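Local coordinates for farnesyltransferase, putative (Trypanosoma cruzi, PDB 3WCA), which probably catalyses the magnesium-dependent, NAD(P)H-requiring condensation of two farnesyl diphosphate molecules to squalene, the first committed step toward lanosterol, at residues 155-160 with 204-209; 259-264 with 359-364; 283-288 with 323-328; 312-317 with 330-335. The protein carries 1 engineered substitution. One frame throughout, in Å; residues are numbered along the deposited sequence.

Interaction 1: 155-160 with 204-209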
loop_
_atom_site.group_PDB
_atom_site.type_symbol
_atom_site.label_atom_id
_atom_site.label_comp_id
_atom_site.label_asym_id
_atom_site.label_seq_id
_atom_site.Cartn_x
_atom_site.Cartn_y
_atom_site.Cartn_z
ATOM N N ALA A 155 12.916 8.118 -8.772
ATOM C CA ALA A 155 12.758 9.064 -7.674
ATOM C C ALA A 155 11.286 9.447 -7.619
ATOM O O ALA A 155 10.698 9.525 -6.541
ATOM C CB ALA A 155 13.618 10.309 -7.921
ATOM N N ASP A 156 10.702 9.701 -8.789
ATOM C CA ASP A 156 9.286 10.043 -8.887
ATOM C C ASP A 156 8.467 8.865 -8.337
ATOM O O ASP A 156 7.566 9.054 -7.528
ATOM C CB ASP A 156 8.867 10.270 -10.350
ATOM C CG ASP A 156 9.381 11.585 -10.938
ATOM O OD1 ASP A 156 9.346 11.701 -12.183
ATOM O OD2 ASP A 156 9.799 12.495 -10.188
ATOM N N TYR A 157 8.787 7.658 -8.803
ATOM C CA TYR A 157 8.100 6.431 -8.389
ATOM C C TYR A 157 8.105 6.340 -6.859
ATOM O O TYR A 157 7.054 6.242 -6.235
ATOM C CB TYR A 157 8.812 5.226 -9.022
ATOM C CG TYR A 157 8.235 3.841 -8.742
ATOM C CD1 TYR A 157 6.855 3.593 -8.786
ATOM C CD2 TYR A 157 9.087 2.753 -8.544
ATOM C CE1 TYR A 157 6.348 2.287 -8.650
ATOM C CE2 TYR A 157 8.593 1.452 -8.405
ATOM C CZ TYR A 157 7.226 1.223 -8.464
ATOM O OH TYR A 157 6.761 -0.077 -8.363
ATOM N N ASP A 158 9.297 6.395 -6.268
ATOM C CA ASP A 158 9.457 6.348 -4.820
ATOM C C ASP A 158 8.712 7.450 -4.078
ATOM O O ASP A 158 8.074 7.193 -3.056
ATOM C CB ASP A 158 10.936 6.421 -4.455
ATOM C CG ASP A 158 11.625 5.087 -4.588
ATOM O OD1 ASP A 158 11.155 4.255 -5.383
ATOM O OD2 ASP A 158 12.638 4.869 -3.904
ATOM N N LEU A 159 8.788 8.680 -4.578
ATOM C CA LEU A 159 8.115 9.781 -3.901
ATOM C C LEU A 159 6.602 9.633 -3.962
ATOM O O LEU A 159 5.911 9.885 -2.973
ATOM C CB LEU A 159 8.551 11.135 -4.485
ATOM C CG LEU A 159 7.978 12.395 -3.813
ATOM C CD1 LEU A 159 8.430 12.459 -2.345
ATOM C CD2 LEU A 159 8.433 13.658 -4.592
ATOM N N TYR A 160 6.080 9.222 -5.113
ATOM C CA TYR A 160 4.636 9.041 -5.238
ATOM C C TYR A 160 4.160 7.929 -4.286
ATOM O O TYR A 160 3.087 8.039 -3.688
ATOM C CB TYR A 160 4.235 8.695 -6.680
ATOM C CG TYR A 160 2.747 8.460 -6.837
ATOM C CD1 TYR A 160 1.853 9.529 -6.892
ATOM C CD2 TYR A 160 2.224 7.162 -6.869
ATOM C CE1 TYR A 160 0.471 9.313 -6.968
ATOM C CE2 TYR A 160 0.850 6.932 -6.944
ATOM C CZ TYR A 160 -0.022 8.011 -6.990
ATOM O OH TYR A 160 -1.381 7.791 -7.046
ATOM N N ASN A 204 1.558 -4.028 -5.294
ATOM C CA ASN A 204 0.261 -3.890 -5.929
ATOM C C ASN A 204 0.405 -3.248 -7.302
ATOM O O ASN A 204 -0.235 -3.675 -8.247
ATOM C CB ASN A 204 -0.702 -3.074 -5.063
ATOM C CG ASN A 204 -1.116 -3.813 -3.789
ATOM O OD1 ASN A 204 -0.949 -5.029 -3.674
ATOM N ND2 ASN A 204 -1.666 -3.077 -2.837
ATOM N N ILE A 205 1.243 -2.221 -7.415
ATOM C CA ILE A 205 1.441 -1.553 -8.703
ATOM C C ILE A 205 1.955 -2.557 -9.744
ATOM O O ILE A 205 1.549 -2.528 -10.919
ATOM C CB ILE A 205 2.426 -0.352 -8.559
ATOM C CG1 ILE A 205 1.664 0.863 -8.019
ATOM C CG2 ILE A 205 3.068 -0.008 -9.914
ATOM C CD1 ILE A 205 2.551 2.062 -7.663
ATOM N N ILE A 206 2.835 -3.454 -9.305
ATOM C CA ILE A 206 3.379 -4.473 -10.183
ATOM C C ILE A 206 2.289 -5.467 -10.592
ATOM O O ILE A 206 2.131 -5.767 -11.782
ATOM C CB ILE A 206 4.520 -5.252 -9.500
ATOM C CG1 ILE A 206 5.729 -4.340 -9.306
ATOM C CG2 ILE A 206 4.890 -6.475 -10.328
ATOM C CD1 ILE A 206 6.874 -4.984 -8.539
ATOM N N ARG A 207 1.544 -5.969 -9.608
ATOM C CA ARG A 207 0.479 -6.943 -9.858
ATOM C C ARG A 207 -0.649 -6.400 -10.723
ATOM O O ARG A 207 -1.192 -7.129 -11.556
ATOM C CB ARG A 207 -0.142 -7.444 -8.534
ATOM C CG ARG A 207 -1.322 -8.444 -8.726
ATOM C CD ARG A 207 -2.314 -8.448 -7.535
ATOM N NE ARG A 207 -2.854 -7.112 -7.275
ATOM C CZ ARG A 207 -3.381 -6.723 -6.112
ATOM N NH1 ARG A 207 -3.446 -7.581 -5.096
ATOM N NH2 ARG A 207 -3.811 -5.467 -5.949
ATOM N N ASP A 208 -1.004 -5.132 -10.524
ATOM C CA ASP A 208 -2.114 -4.526 -11.258
ATOM C C ASP A 208 -1.780 -3.836 -12.578
ATOM O O ASP A 208 -2.604 -3.099 -13.112
ATOM C CB ASP A 208 -2.859 -3.526 -10.356
ATOM C CG ASP A 208 -3.427 -4.177 -9.099
ATOM O OD1 ASP A 208 -3.693 -5.394 -9.127
ATOM O OD2 ASP A 208 -3.616 -3.463 -8.084
ATOM N N PHE A 209 -0.586 -4.076 -13.113
ATOM C CA PHE A 209 -0.196 -3.451 -14.376
ATOM C C PHE A 209 -1.245 -3.526 -15.485
ATOM O O PHE A 209 -1.662 -2.500 -16.015
ATOM C CB PHE A 209 1.100 -4.064 -14.908
ATOM C CG PHE A 209 1.497 -3.544 -16.271
ATOM C CD1 PHE A 209 2.176 -2.341 -16.404
ATOM C CD2 PHE A 209 1.154 -4.246 -17.424
ATOM C CE1 PHE A 209 2.507 -1.847 -17.657
ATOM C CE2 PHE A 209 1.485 -3.750 -18.688
ATOM C CZ PHE A 209 2.160 -2.553 -18.799
#

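Interaction 2: 259-264 with 359-364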
loop_
_atom_site.group_PDB
_atom_site.type_symbol
_atom_site.label_atom_id
_atom_site.label_comp_id
_atom_site.label_asym_id
_atom_site.label_seq_id
_atom_site.Cartn_x
_atom_site.Cartn_y
_atom_site.Cartn_z
ATOM N N VAL A 259 14.147 -4.238 -2.664
ATOM C CA VAL A 259 15.020 -3.329 -1.915
ATOM C C VAL A 259 14.442 -3.060 -0.523
ATOM O O VAL A 259 15.177 -2.905 0.449
ATOM C CB VAL A 259 15.167 -1.945 -2.647
ATOM C CG1 VAL A 259 15.910 -0.958 -1.768
ATOM C CG2 VAL A 259 15.923 -2.110 -3.965
ATOM N N HIS A 260 13.118 -3.033 -0.432
ATOM C CA HIS A 260 12.443 -2.728 0.822
ATOM C C HIS A 260 12.314 -3.822 1.865
ATOM O O HIS A 260 12.077 -3.525 3.030
ATOM C CB HIS A 260 11.054 -2.204 0.504
ATOM C CG HIS A 260 11.060 -1.078 -0.475
ATOM N ND1 HIS A 260 11.558 0.169 -0.166
ATOM C CD2 HIS A 260 10.667 -1.022 -1.769
ATOM C CE1 HIS A 260 11.471 0.945 -1.232
ATOM N NE2 HIS A 260 10.936 0.247 -2.216
ATOM N N VAL A 261 12.492 -5.073 1.458
ATOM C CA VAL A 261 12.310 -6.207 2.357
ATOM C C VAL A 261 13.176 -6.247 3.610
ATOM O O VAL A 261 12.673 -6.524 4.700
ATOM C CB VAL A 261 12.411 -7.532 1.562
ATOM C CG1 VAL A 261 12.260 -8.747 2.483
ATOM C CG2 VAL A 261 11.312 -7.552 0.508
ATOM N N PRO A 262 14.480 -5.958 3.491
ATOM C CA PRO A 262 15.286 -6.001 4.715
ATOM C C PRO A 262 14.752 -5.038 5.774
ATOM O O PRO A 262 14.826 -5.319 6.968
ATOM C CB PRO A 262 16.673 -5.598 4.226
ATOM C CG PRO A 262 16.687 -6.119 2.803
ATOM C CD PRO A 262 15.324 -5.704 2.311
ATOM N N HIS A 263 14.205 -3.913 5.311
ATOM C CA HIS A 263 13.664 -2.857 6.168
ATOM C C HIS A 263 12.307 -3.233 6.745
ATOM O O HIS A 263 11.934 -2.796 7.830
ATOM C CB HIS A 263 13.565 -1.563 5.361
ATOM C CG HIS A 263 14.864 -1.152 4.739
ATOM N ND1 HIS A 263 15.880 -0.558 5.458
ATOM C CD2 HIS A 263 15.338 -1.311 3.481
ATOM C CE1 HIS A 263 16.924 -0.372 4.671
ATOM N NE2 HIS A 263 16.621 -0.820 3.465
ATOM N N VAL A 264 11.555 -4.028 5.996
ATOM C CA VAL A 264 10.270 -4.502 6.463
ATOM C C VAL A 264 10.570 -5.475 7.611
ATOM O O VAL A 264 9.876 -5.487 8.624
ATOM C CB VAL A 264 9.506 -5.228 5.339
ATOM C CG1 VAL A 264 8.357 -6.029 5.918
ATOM C CG2 VAL A 264 8.990 -4.208 4.320
ATOM N N ARG A 359 19.116 -12.825 4.519
ATOM C CA ARG A 359 20.123 -12.534 5.519
ATOM C C ARG A 359 19.482 -11.738 6.642
ATOM O O ARG A 359 19.693 -12.024 7.819
ATOM C CB ARG A 359 21.267 -11.748 4.878
ATOM C CG ARG A 359 22.436 -11.482 5.791
ATOM C CD ARG A 359 23.642 -11.010 4.992
ATOM N NE ARG A 359 24.190 -12.066 4.142
ATOM C CZ ARG A 359 24.060 -12.113 2.819
ATOM N NH1 ARG A 359 23.398 -11.156 2.179
ATOM N NH2 ARG A 359 24.597 -13.117 2.135
ATOM N N ALA A 360 18.682 -10.747 6.268
ATOM C CA ALA A 360 18.002 -9.898 7.232
ATOM C C ALA A 360 17.053 -10.722 8.094
ATOM O O ALA A 360 16.847 -10.424 9.265
ATOM C CB ALA A 360 17.238 -8.806 6.501
ATOM N N MET A 361 16.474 -11.759 7.502
ATOM C CA MET A 361 15.552 -12.641 8.211
ATOM C C MET A 361 16.305 -13.513 9.215
ATOM O O MET A 361 15.963 -13.541 10.401
ATOM C CB MET A 361 14.805 -13.526 7.211
ATOM C CG MET A 361 13.707 -12.808 6.436
ATOM S SD MET A 361 13.282 -13.614 4.880
ATOM C CE MET A 361 12.978 -12.191 3.839
ATOM N N GLU A 362 17.325 -14.225 8.737
ATOM C CA GLU A 362 18.119 -15.095 9.599
ATOM C C GLU A 362 18.751 -14.248 10.697
ATOM O O GLU A 362 19.089 -14.743 11.769
ATOM C CB GLU A 362 19.199 -15.819 8.779
ATOM C CG GLU A 362 18.627 -16.651 7.630
ATOM C CD GLU A 362 19.680 -17.433 6.848
ATOM O OE1 GLU A 362 20.732 -16.854 6.494
ATOM O OE2 GLU A 362 19.442 -18.631 6.570
ATOM N N SER A 363 18.883 -12.955 10.423
ATOM C CA SER A 363 19.460 -12.014 11.374
ATOM C C SER A 363 18.597 -11.893 12.632
ATOM O O SER A 363 19.021 -11.308 13.627
ATOM C CB SER A 363 19.617 -10.644 10.705
ATOM O OG SER A 363 20.064 -9.659 11.620
ATOM N N HIS A 364 17.387 -12.441 12.590
ATOM C CA HIS A 364 16.480 -12.379 13.736
ATOM C C HIS A 364 15.991 -13.763 14.163
ATOM O O HIS A 364 15.099 -13.873 15.005
ATOM C CB HIS A 364 15.269 -11.492 13.415
ATOM C CG HIS A 364 15.600 -10.038 13.266
ATOM N ND1 HIS A 364 15.817 -9.207 14.345
ATOM C CD2 HIS A 364 15.747 -9.265 12.163
ATOM C CE1 HIS A 364 16.083 -7.986 13.914
ATOM N NE2 HIS A 364 16.048 -7.994 12.594
#

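Interaction 3: 283-288 with 323-328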
loop_
_atom_site.group_PDB
_atom_site.type_symbol
_atom_site.label_atom_id
_atom_site.label_comp_id
_atom_site.label_asym_id
_atom_site.label_seq_id
_atom_site.Cartn_x
_atom_site.Cartn_y
_atom_site.Cartn_z
ATOM N N PRO A 283 -0.238 -7.994 5.998
ATOM C CA PRO A 283 -0.177 -7.420 4.654
ATOM C C PRO A 283 1.218 -7.583 4.036
ATOM O O PRO A 283 1.347 -7.798 2.828
ATOM C CB PRO A 283 -0.548 -5.955 4.893
ATOM C CG PRO A 283 -1.470 -6.040 6.124
ATOM C CD PRO A 283 -0.659 -6.980 6.980
ATOM N N GLN A 284 2.259 -7.489 4.858
ATOM C CA GLN A 284 3.612 -7.644 4.352
ATOM C C GLN A 284 3.835 -9.075 3.857
ATOM O O GLN A 284 4.383 -9.282 2.777
ATOM C CB GLN A 284 4.653 -7.306 5.431
ATOM C CG GLN A 284 4.623 -5.855 5.946
ATOM C CD GLN A 284 4.854 -4.832 4.854
ATOM O OE1 GLN A 284 5.633 -5.063 3.926
ATOM N NE2 GLN A 284 4.186 -3.690 4.959
ATOM N N VAL A 285 3.419 -10.066 4.638
ATOM C CA VAL A 285 3.601 -11.449 4.208
ATOM C C VAL A 285 2.799 -11.718 2.919
ATOM O O VAL A 285 3.260 -12.432 2.030
ATOM C CB VAL A 285 3.180 -12.430 5.313
ATOM C CG1 VAL A 285 3.267 -13.861 4.802
ATOM C CG2 VAL A 285 4.079 -12.246 6.529
ATOM N N MET A 286 1.610 -11.136 2.817
ATOM C CA MET A 286 0.771 -11.291 1.627
ATOM C C MET A 286 1.443 -10.661 0.400
ATOM O O MET A 286 1.349 -11.179 -0.708
ATOM C CB MET A 286 -0.564 -10.598 1.843
ATOM C CG MET A 286 -1.295 -11.096 3.040
ATOM S SD MET A 286 -2.590 -12.150 2.500
ATOM C CE MET A 286 -3.950 -11.028 2.853
ATOM N N ALA A 287 2.092 -9.523 0.612
ATOM C CA ALA A 287 2.773 -8.823 -0.466
ATOM C C ALA A 287 3.929 -9.668 -0.985
ATOM O O ALA A 287 4.128 -9.776 -2.195
ATOM C CB ALA A 287 3.286 -7.466 0.025
ATOM N N MET A 288 4.685 -10.276 -0.074
ATOM C CA MET A 288 5.802 -11.108 -0.490
ATOM C C MET A 288 5.309 -12.352 -1.232
ATOM O O MET A 288 5.976 -12.823 -2.155
ATOM C CB MET A 288 6.669 -11.506 0.705
ATOM C CG MET A 288 7.934 -12.282 0.318
ATOM S SD MET A 288 9.185 -11.323 -0.613
ATOM C CE MET A 288 9.889 -10.468 0.704
ATOM N N GLN A 323 8.839 -15.034 14.778
ATOM C CA GLN A 323 9.442 -16.244 14.233
ATOM C C GLN A 323 8.688 -16.883 13.080
ATOM O O GLN A 323 9.267 -17.130 12.027
ATOM C CB GLN A 323 9.669 -17.277 15.343
ATOM C CG GLN A 323 10.713 -16.836 16.359
ATOM C CD GLN A 323 11.906 -16.170 15.698
ATOM O OE1 GLN A 323 12.489 -16.708 14.752
ATOM N NE2 GLN A 323 12.276 -14.990 16.194
ATOM N N ALA A 324 7.404 -17.153 13.269
ATOM C CA ALA A 324 6.609 -17.766 12.213
ATOM C C ALA A 324 6.532 -16.856 10.975
ATOM O O ALA A 324 6.569 -17.322 9.835
ATOM C CB ALA A 324 5.208 -18.074 12.731
ATOM N N THR A 325 6.434 -15.557 11.214
ATOM C CA THR A 325 6.351 -14.579 10.143
ATOM C C THR A 325 7.633 -14.558 9.340
ATOM O O THR A 325 7.603 -14.479 8.115
ATOM C CB THR A 325 6.087 -13.192 10.719
ATOM O OG1 THR A 325 4.851 -13.227 11.435
ATOM C CG2 THR A 325 6.010 -12.147 9.612
ATOM N N LEU A 326 8.762 -14.623 10.035
ATOM C CA LEU A 326 10.055 -14.634 9.376
ATOM C C LEU A 326 10.187 -15.875 8.518
ATOM O O LEU A 326 10.673 -15.798 7.384
ATOM C CB LEU A 326 11.196 -14.618 10.392
ATOM C CG LEU A 326 11.455 -13.317 11.142
ATOM C CD1 LEU A 326 12.601 -13.529 12.125
ATOM C CD2 LEU A 326 11.787 -12.209 10.146
ATOM N N GLN A 327 9.765 -17.024 9.043
ATOM C CA GLN A 327 9.879 -18.225 8.241
ATOM C C GLN A 327 8.962 -18.206 7.015
ATOM O O GLN A 327 9.362 -18.672 5.944
ATOM C CB GLN A 327 9.688 -19.490 9.096
ATOM C CG GLN A 327 8.499 -19.523 10.026
ATOM C CD GLN A 327 8.677 -20.559 11.138
ATOM O OE1 GLN A 327 9.467 -20.362 12.072
ATOM N NE2 GLN A 327 7.954 -21.673 11.030
ATOM N N MET A 328 7.753 -17.658 7.132
ATOM C CA MET A 328 6.886 -17.594 5.955
ATOM C C MET A 328 7.477 -16.641 4.907
ATOM O O MET A 328 7.371 -16.893 3.712
ATOM C CB MET A 328 5.472 -17.150 6.325
ATOM C CG MET A 328 4.645 -18.249 6.978
ATOM S SD MET A 328 2.911 -17.793 7.141
ATOM C CE MET A 328 3.013 -16.750 8.578
#

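Interaction 4: 312-317 with 330-335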
loop_
_atom_site.group_PDB
_atom_site.type_symbol
_atom_site.label_atom_id
_atom_site.label_comp_id
_atom_site.label_asym_id
_atom_site.label_seq_id
_atom_site.Cartn_x
_atom_site.Cartn_y
_atom_site.Cartn_z
ATOM N N THR A 312 -3.848 -17.695 1.807
ATOM C CA THR A 312 -4.226 -16.487 2.536
ATOM C C THR A 312 -4.619 -16.835 3.969
ATOM O O THR A 312 -4.136 -16.212 4.934
ATOM C CB THR A 312 -5.393 -15.773 1.836
ATOM O OG1 THR A 312 -4.982 -15.410 0.512
ATOM C CG2 THR A 312 -5.782 -14.508 2.592
ATOM N N ALA A 313 -5.479 -17.842 4.115
ATOM C CA ALA A 313 -5.918 -18.267 5.443
ATOM C C ALA A 313 -4.712 -18.666 6.276
ATOM O O ALA A 313 -4.619 -18.313 7.452
ATOM C CB ALA A 313 -6.905 -19.444 5.332
ATOM N N ARG A 314 -3.771 -19.375 5.662
ATOM C CA ARG A 314 -2.584 -19.818 6.375
ATOM C C ARG A 314 -1.762 -18.626 6.838
ATOM O O ARG A 314 -1.253 -18.614 7.962
ATOM C CB ARG A 314 -1.730 -20.717 5.486
ATOM C CG ARG A 314 -0.563 -21.401 6.199
ATOM C CD ARG A 314 0.343 -22.132 5.200
ATOM N NE ARG A 314 -0.428 -23.014 4.331
ATOM C CZ ARG A 314 -0.419 -22.965 2.998
ATOM N NH1 ARG A 314 0.328 -22.073 2.348
ATOM N NH2 ARG A 314 -1.167 -23.815 2.308
ATOM N N ILE A 315 -1.619 -17.631 5.968
ATOM C CA ILE A 315 -0.850 -16.438 6.315
ATOM C C ILE A 315 -1.526 -15.709 7.488
ATOM O O ILE A 315 -0.869 -15.302 8.442
ATOM C CB ILE A 315 -0.722 -15.490 5.099
ATOM C CG1 ILE A 315 0.248 -16.107 4.080
ATOM C CG2 ILE A 315 -0.283 -14.080 5.567
ATOM C CD1 ILE A 315 0.316 -15.392 2.735
ATOM N N PHE A 316 -2.838 -15.556 7.417
ATOM C CA PHE A 316 -3.557 -14.910 8.496
ATOM C C PHE A 316 -3.402 -15.678 9.808
ATOM O O PHE A 316 -3.307 -15.082 10.890
ATOM C CB PHE A 316 -5.039 -14.793 8.159
ATOM C CG PHE A 316 -5.412 -13.488 7.526
ATOM C CD1 PHE A 316 -5.175 -13.258 6.172
ATOM C CD2 PHE A 316 -5.999 -12.480 8.285
ATOM C CE1 PHE A 316 -5.522 -12.039 5.578
ATOM C CE2 PHE A 316 -6.347 -11.264 7.708
ATOM C CZ PHE A 316 -6.107 -11.044 6.348
ATOM N N HIS A 317 -3.348 -16.998 9.708
ATOM C CA HIS A 317 -3.239 -17.824 10.891
ATOM C C HIS A 317 -1.925 -17.769 11.644
ATOM O O HIS A 317 -1.924 -17.668 12.871
ATOM C CB HIS A 317 -3.527 -19.289 10.566
ATOM C CG HIS A 317 -3.414 -20.181 11.761
ATOM N ND1 HIS A 317 -4.399 -20.257 12.725
ATOM C CD2 HIS A 317 -2.386 -20.938 12.213
ATOM C CE1 HIS A 317 -3.978 -21.017 13.721
ATOM N NE2 HIS A 317 -2.759 -21.441 13.436
ATOM N N LYS A 330 10.666 -16.039 4.557
ATOM C CA LYS A 330 11.829 -16.730 4.025
ATOM C C LYS A 330 11.339 -17.714 2.963
ATOM O O LYS A 330 11.877 -17.779 1.852
ATOM C CB LYS A 330 12.562 -17.485 5.134
ATOM C CG LYS A 330 13.892 -18.071 4.680
ATOM C CD LYS A 330 14.422 -19.098 5.658
ATOM C CE LYS A 330 15.653 -18.581 6.357
ATOM N NZ LYS A 330 15.374 -17.252 6.963
ATOM N N THR A 331 10.303 -18.471 3.312
ATOM C CA THR A 331 9.723 -19.442 2.392
ATOM C C THR A 331 9.321 -18.817 1.058
ATOM O O THR A 331 9.645 -19.350 -0.002
ATOM C CB THR A 331 8.469 -20.114 2.986
ATOM O OG1 THR A 331 8.844 -20.943 4.094
ATOM C CG2 THR A 331 7.783 -20.967 1.936
ATOM N N TYR A 332 8.593 -17.707 1.112
ATOM C CA TYR A 332 8.169 -17.042 -0.109
ATOM C C TYR A 332 9.350 -16.417 -0.838
ATOM O O TYR A 332 9.414 -16.442 -2.061
ATOM C CB TYR A 332 7.109 -15.992 0.203
ATOM C CG TYR A 332 5.754 -16.608 0.456
ATOM C CD1 TYR A 332 5.095 -17.315 -0.547
ATOM C CD2 TYR A 332 5.150 -16.526 1.712
ATOM C CE1 TYR A 332 3.868 -17.929 -0.311
ATOM C CE2 TYR A 332 3.925 -17.138 1.965
ATOM C CZ TYR A 332 3.289 -17.834 0.956
ATOM O OH TYR A 332 2.069 -18.427 1.202
ATOM N N THR A 333 10.289 -15.859 -0.088
ATOM C CA THR A 333 11.463 -15.258 -0.697
ATOM C C THR A 333 12.218 -16.341 -1.459
ATOM O O THR A 333 12.721 -16.100 -2.556
ATOM C CB THR A 333 12.411 -14.666 0.358
ATOM O OG1 THR A 333 11.732 -13.642 1.097
ATOM C CG2 THR A 333 13.654 -14.082 -0.322
ATOM N N LEU A 334 12.304 -17.530 -0.870
ATOM C CA LEU A 334 13.004 -18.638 -1.514
ATOM C C LEU A 334 12.245 -19.146 -2.740
ATOM O O LEU A 334 12.853 -19.683 -3.667
ATOM C CB LEU A 334 13.228 -19.793 -0.525
ATOM C CG LEU A 334 14.219 -19.585 0.630
ATOM C CD1 LEU A 334 14.224 -20.803 1.550
ATOM C CD2 LEU A 334 15.607 -19.355 0.067
ATOM N N ARG A 335 10.921 -18.991 -2.745
ATOM C CA ARG A 335 10.119 -19.425 -3.886
ATOM C C ARG A 335 10.340 -18.472 -5.054
ATOM O O ARG A 335 10.326 -18.884 -6.217
ATOM C CB ARG A 335 8.619 -19.451 -3.554
ATOM C CG ARG A 335 8.119 -20.751 -2.942
ATOM C CD ARG A 335 8.367 -21.952 -3.859
ATOM N NE ARG A 335 7.514 -21.961 -5.047
ATOM C CZ ARG A 335 7.516 -22.926 -5.962
ATOM N NH1 ARG A 335 8.331 -23.965 -5.834
ATOM N NH2 ARG A 335 6.688 -22.868 -6.997
#

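Interaction 1: 155-160 with 204-209
Tyr157 of helix 154-179 and Ile205 of helix 191-207 mark the nearest approach of the two backbones, with their CA atoms still 10.4 Å apart. Side chains alone bridge this gap, and no hydrogen bond crosses it. The ring of Tyr157 reaches over because CG stands anti to the backbone N (chi1 -179°). Ile205 meets the ring at its edge, near the ring plane, with CD1 3.9 Å from Tyr157 CE1. The other branch, CG2 of Ile205, lies 4.0 Å from Tyr157 OH, so the two methyl groups border neighbouring parts of the phenol. The two side chains run past each other in opposite directions. Ile206 gives a looser contact, with CG1 4.5 Å from Tyr157 OH. Met253 and Asp256 of helix 243-258 also pack on Tyr157.

At the end of helix 191-207, Arg207 grips Asp208 side-on in a salt bridge. Arg207 NE lies 2.7 Å from Asp208 OD1, and Arg207 NH2 makes a nearly straight bond of 2.9 Å to Asp208 OD2 (177°). One guanidinium face carries Asn204 OD1. Asn204 itself touches the bound farnesyl thiodiphosphate, and Tyr160 OH is hydrogen-bonded to the magnesium ligand Glu71. The arrangement is a buried helix pair beside the active site of the all-helical isoprenoid synthase fold, where Asp208 and Phe209 open the second aspartate-rich motif of squalene synthases.

Interaction 2: 259-264 with 359-364
Val261 and Met361 cross obliquely, and one methyl group of each makes the touch. Met361 CE reaches Val261 CG1 at 3.8 Å. Its chain leaves the helix with CG anti to the carbonyl carbon (chi1 -75°). It then runs on nearly extended through chi2 and bends at chi3, which brings the terminal methyl to the valine. On Val261, CG1 is the branch anti to the backbone N, and it is this branch that meets the methionine.

The second pair is short and blunt. The CB of Ala360 points at segment 259-264 and lies 3.9 Å from Pro262 CA and 4.0 Å from Pro262 CB. The methyl therefore sits against the start of the proline side chain and the backbone beside it. With so little side chain between them, the main chains come close: the CA atoms of Pro262 and Ala360 are 5.4 Å apart. All the contacts across the pair are apolar.

Neighbours surround the Val261-Met361 pair. Phe199 and Met288 pack on Val261, while Lys330, Thr333 and Val265 pack on Met361. Just beyond, His364 NE2 is hydrogen-bonded to Glu266 OE2. This is close helix-helix packing, with the backbones nearest where Ala360 meets Pro262, away from the active site. It seats the C-terminal helix 347-362 on helix 261-269 at the periphery of the all-helical fold.

Interaction 3: 283-288 with 323-328
Val285 meets Thr325 and Met328, two residues one turn apart on helix 322-338, and it uses a different methyl for each. Its chi1 of 175° sets CG1 anti to the backbone N and CG2 anti to the carbonyl carbon. CG2 goes to the threonine, 3.6 Å from Thr325 CG2. CG1 goes to the methionine, 4.2 Å from Met328 CB. The fork of the valine thus fits between Thr325 and Met328.

Thr325 has chi1 -60°, which sends CG2 anti to its own backbone N and leaves OG1 beside that N. The methyl is thereby offered to Val285, while the hydroxyl turns back along its own helix and is hydrogen-bonded to Glu321 O. The one residue serves both an apolar neighbour and a backbone carbonyl.

Met328 touches Val285 at the base of its chain, through CB. Beyond that point its chain is extended at chi2 and turned at chi3, and it packs on Tyr318 and Ser319. The backbones can come near because the valine is short: the CA atoms of Val285 and Met328 are 7.2 Å apart.

Leu329 of helix 322-338 also packs on Val285. Helix 274-294 lies between helix 191-207, met by Gln284 and Ala287, and helix 322-338, with helix 309-318 alongside through Ile315.

Interaction 4: 312-317 with 330-335
Ile315 and Tyr332 make the apolar contact: Ile315 CD1 lies 4.1 Å from Tyr332 CE2 and approaches the ring obliquely. The phenol spans the wide gap between the helices, where the CA atoms of Ile315 and Tyr332 are 11.1 Å apart. With CG anti to the carbonyl carbon (chi1 -77°), the tyrosine ring is carried out toward helix 309-318. Behind this contact, Ile315 rests on Val285, and Tyr332 on Ala289.

The same methyl is also in van der Waals contact with the phenol oxygen, Ile315 CD1 being 3.8 Å from Tyr332 OH. Ile315 CG1 follows at 4.1 Å from Tyr332 OH.

The helices 309-318 and 322-338 follow each other in the chain and form a helical hairpin. Both pack on helix 274-294 within the all-helical fold of the squalene synthase family.

Polar proximity is looser. At 4.2 Å, Arg314 NH1 and Tyr332 OH are not hydrogen-bonded. The oxygen lies at the edge of the guanidinium, near its plane. The guanidinium and ring planes are 26° apart. Arg314 is exposed and also touches a crystal neighbour, whereas Ile315, next to it in the chain, is buried.

From the N terminus, interaction 1 comes first. It joins helices 154-179 and 191-207 near the bound substrate analogue and closes a loop of 43 residues before any other contact opens. Interaction 2 then spans 94 residues and brings the C-terminal helix back to helix 261-269. Interactions 3 and 4 are nested inside that loop and cross each other, because their segments alternate along the chain. Both use helix 322-338, which packs on helix 274-294 in one and helix 309-318 in the other. Interactions 2, 3 and 4 touch one another, so the last five helices form one continuous group. Interaction 1 stands apart from them, nearer the active site.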